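Local atomic coordinates of neurotoxin (Clostridium botulinum, PDB entry 2QN0), a protein that is the zinc-dependent protease light chain of a type C botulinum neurotoxin, which probably cleaves SNARE proteins. Residues Asn18-Asp23 against Gly150-Ser155. Residues are numbered along the deposited sequence; the frame is centred on the assembly and turned at random.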
ATOM      1  N   ASN A  18       8.378  14.875 -12.738  1.00 22.09           N
ATOM      2  CA  ASN A  18       7.297  14.407 -11.874  1.00 20.10           C
ATOM      3  C   ASN A  18       6.110  13.848 -12.644  1.00 20.39           C
ATOM      4  O   ASN A  18       5.199  13.268 -12.053  1.00 19.45           O
ATOM      5  CB  ASN A  18       6.816  15.530 -10.956  1.00 22.02           C
ATOM      6  CG  ASN A  18       7.880  15.976  -9.982  1.00 22.28           C
ATOM      7  OD1 ASN A  18       8.717  15.182  -9.556  1.00 24.38           O
ATOM      8  ND2 ASN A  18       7.847  17.250  -9.612  1.00 28.95           N
ATOM      9  N   ILE A  19       6.113  14.040 -13.959  1.00 19.73           N
ATOM     10  CA  ILE A  19       5.041  13.530 -14.807  1.00 19.84           C
ATOM     11  C   ILE A  19       5.698  12.861 -16.007  1.00 20.95           C
ATOM     12  O   ILE A  19       6.425  13.500 -16.772  1.00 21.60           O
ATOM     13  CB  ILE A  19       4.095  14.666 -15.271  1.00 18.96           C
ATOM     14  CG1 ILE A  19       3.516  15.379 -14.043  1.00 19.24           C
ATOM     15  CG2 ILE A  19       2.970  14.094 -16.133  1.00 19.12           C
ATOM     16  CD1 ILE A  19       2.485  16.457 -14.362  1.00 20.32           C
ATOM     17  N   LEU A  20       5.447  11.564 -16.157  1.00 20.34           N
ATOM     18  CA  LEU A  20       6.040  10.779 -17.232  1.00 22.62           C
ATOM     19  C   LEU A  20       5.078   9.703 -17.702  1.00 21.75           C
ATOM     20  O   LEU A  20       4.040   9.464 -17.085  1.00 21.98           O
ATOM     21  CB  LEU A  20       7.299  10.062 -16.726  1.00 25.62           C
ATOM     22  CG  LEU A  20       8.381  10.801 -15.940  1.00 29.24           C
ATOM     23  CD1 LEU A  20       9.338   9.800 -15.310  1.00 28.06           C
ATOM     24  CD2 LEU A  20       9.126  11.731 -16.867  1.00 30.26           C
ATOM     25  N   TYR A  21       5.446   9.051 -18.801  1.00 21.95           N
ATOM     26  CA  TYR A  21       4.679   7.938 -19.341  1.00 21.41           C
ATOM     27  C   TYR A  21       5.530   6.720 -19.017  1.00 21.22           C
ATOM     28  O   TYR A  21       6.711   6.678 -19.361  1.00 21.38           O
ATOM     29  CB  TYR A  21       4.499   8.073 -20.853  1.00 22.68           C
ATOM     30  CG  TYR A  21       3.330   8.955 -21.227  1.00 22.54           C
ATOM     31  CD1 TYR A  21       2.021   8.478 -21.145  1.00 23.78           C
ATOM     32  CD2 TYR A  21       3.528  10.274 -21.631  1.00 24.48           C
ATOM     33  CE1 TYR A  21       0.934   9.294 -21.456  1.00 24.54           C
ATOM     34  CE2 TYR A  21       2.449  11.098 -21.945  1.00 24.95           C
ATOM     35  CZ  TYR A  21       1.159  10.602 -21.853  1.00 25.87           C
ATOM     36  OH  TYR A  21       0.091  11.420 -22.144  1.00 27.44           O
ATOM     37  N   LEU A  22       4.932   5.742 -18.347  1.00 20.82           N
ATOM     38  CA  LEU A  22       5.654   4.543 -17.946  1.00 20.96           C
ATOM     39  C   LEU A  22       5.076   3.257 -18.514  1.00 21.24           C
ATOM     40  O   LEU A  22       3.890   3.173 -18.825  1.00 21.83           O
ATOM     41  CB  LEU A  22       5.660   4.424 -16.414  1.00 20.34           C
ATOM     42  CG  LEU A  22       6.228   5.577 -15.582  1.00 20.50           C
ATOM     43  CD1 LEU A  22       5.958   5.317 -14.101  1.00 21.86           C
ATOM     44  CD2 LEU A  22       7.718   5.718 -15.844  1.00 21.47           C
ATOM     45  N   ASP A  23       5.935   2.256 -18.646  1.00 22.76           N
ATOM     46  CA  ASP A  23       5.523   0.938 -19.109  1.00 24.42           C
ATOM     47  C   ASP A  23       6.060   0.012 -18.025  1.00 24.42           C
ATOM     48  O   ASP A  23       7.264  -0.223 -17.951  1.00 23.78           O
ATOM     49  CB  ASP A  23       6.171   0.577 -20.444  1.00 26.94           C
ATOM     50  CG  ASP A  23       5.636  -0.725 -21.011  1.00 30.28           C
ATOM     51  OD1 ASP A  23       5.252  -1.608 -20.212  1.00 30.49           O
ATOM     52  OD2 ASP A  23       5.608  -0.873 -22.250  1.00 31.54           O
ATOM     53  N   GLY A 150      14.557   5.690 -21.159  1.00 27.34           N
ATOM     54  CA  GLY A 150      15.251   5.416 -19.916  1.00 26.48           C
ATOM     55  C   GLY A 150      14.344   4.681 -18.952  1.00 25.45           C
ATOM     56  O   GLY A 150      13.353   4.071 -19.357  1.00 22.05           O
ATOM     57  N   SER A 151      14.677   4.727 -17.670  1.00 25.07           N
ATOM     58  CA  SER A 151      13.848   4.059 -16.679  1.00 24.72           C
ATOM     59  C   SER A 151      13.977   4.709 -15.313  1.00 22.85           C
ATOM     60  O   SER A 151      14.887   5.506 -15.077  1.00 22.44           O
ATOM     61  CB  SER A 151      14.219   2.572 -16.599  1.00 27.61           C
ATOM     62  OG  SER A 151      15.603   2.393 -16.377  1.00 32.53           O
ATOM     63  N   ILE A 152      13.034   4.399 -14.430  1.00 19.75           N
ATOM     64  CA  ILE A 152      13.062   4.922 -13.071  1.00 17.74           C
ATOM     65  C   ILE A 152      12.814   3.752 -12.120  1.00 16.43           C
ATOM     66  O   ILE A 152      12.360   2.687 -12.538  1.00 16.58           O
ATOM     67  CB  ILE A 152      11.986   6.012 -12.826  1.00 18.43           C
ATOM     68  CG1 ILE A 152      10.587   5.456 -13.090  1.00 16.79           C
ATOM     69  CG2 ILE A 152      12.268   7.227 -13.706  1.00 20.90           C
ATOM     70  CD1 ILE A 152       9.470   6.365 -12.582  1.00 18.39           C
ATOM     71  N   ASN A 153      13.123   3.958 -10.846  1.00 16.23           N
ATOM     72  CA  ASN A 153      12.947   2.917  -9.843  1.00 16.13           C
ATOM     73  C   ASN A 153      11.993   3.351  -8.739  1.00 15.56           C
ATOM     74  O   ASN A 153      12.418   3.802  -7.677  1.00 16.23           O
ATOM     75  CB  ASN A 153      14.301   2.545  -9.229  1.00 16.38           C
ATOM     76  CG  ASN A 153      15.102   1.596 -10.100  1.00 19.16           C
ATOM     77  OD1 ASN A 153      15.245   1.802 -11.308  1.00 19.68           O
ATOM     78  ND2 ASN A 153      15.640   0.550  -9.485  1.00 16.13           N
ATOM     79  N   PRO A 154      10.680   3.234  -8.982  1.00 16.15           N
ATOM     80  CA  PRO A 154       9.721   3.627  -7.950  1.00 15.70           C
ATOM     81  C   PRO A 154       9.839   2.619  -6.807  1.00 17.03           C
ATOM     82  O   PRO A 154      10.263   1.483  -7.025  1.00 16.29           O
ATOM     83  CB  PRO A 154       8.364   3.482  -8.650  1.00 15.94           C
ATOM     84  CG  PRO A 154       8.693   3.541 -10.118  1.00 15.92           C
ATOM     85  CD  PRO A 154       9.991   2.782 -10.202  1.00 16.07           C
ATOM     86  N   SER A 155       9.488   3.028  -5.594  1.00 16.06           N
ATOM     87  CA  SER A 155       9.503   2.096  -4.472  1.00 15.62           C
ATOM     88  C   SER A 155       8.064   1.620  -4.309  1.00 16.25           C
ATOM     89  O   SER A 155       7.804   0.478  -3.927  1.00 14.30           O
ATOM     90  CB  SER A 155       9.974   2.778  -3.189  1.00 14.64           C
ATOM     91  OG  SER A 155      11.377   2.969  -3.217  1.00 14.66           O
TER
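Ile152 lays its CD1 methyl over the forked end of Leu22, 3.8 Å from Leu22 CD2 and 4.0 Å from Leu22 CD1, so one methyl meets both prongs of the leucine. The two side chains cross at about a right angle. Ile152 CG1 lies between its own backbone N and carbonyl carbon (chi1 59°), and from there the chain runs on extended to carry CD1 to Leu22. On the other branch, Ile152 CG2 comes closest to Leu20, 4.2 Å from Leu20 CD1, a looser touch. One isoleucine therefore bridges two leucines that sit two residues apart on strand 19-23, both on the same face. No hydrogen bond links the segments, because strand 136-141 runs between them in the mixed sheet, antiparallel to each; the nearest CA atoms, those of Leu22 and Ser151, are 8.3 Å apart. Val138 of that middle strand touches both Leu22 and Ile152, while Trp44 of strand 43-46 packs on Leu20 and Ile152. Edge strand 146-152 thus meets its second neighbour through aliphatic side chains reaching across the face of the strand between. With only aliphatic carbons meeting, the contact rests on dispersion and the exclusion of water, with no polar pairing to fix its direction.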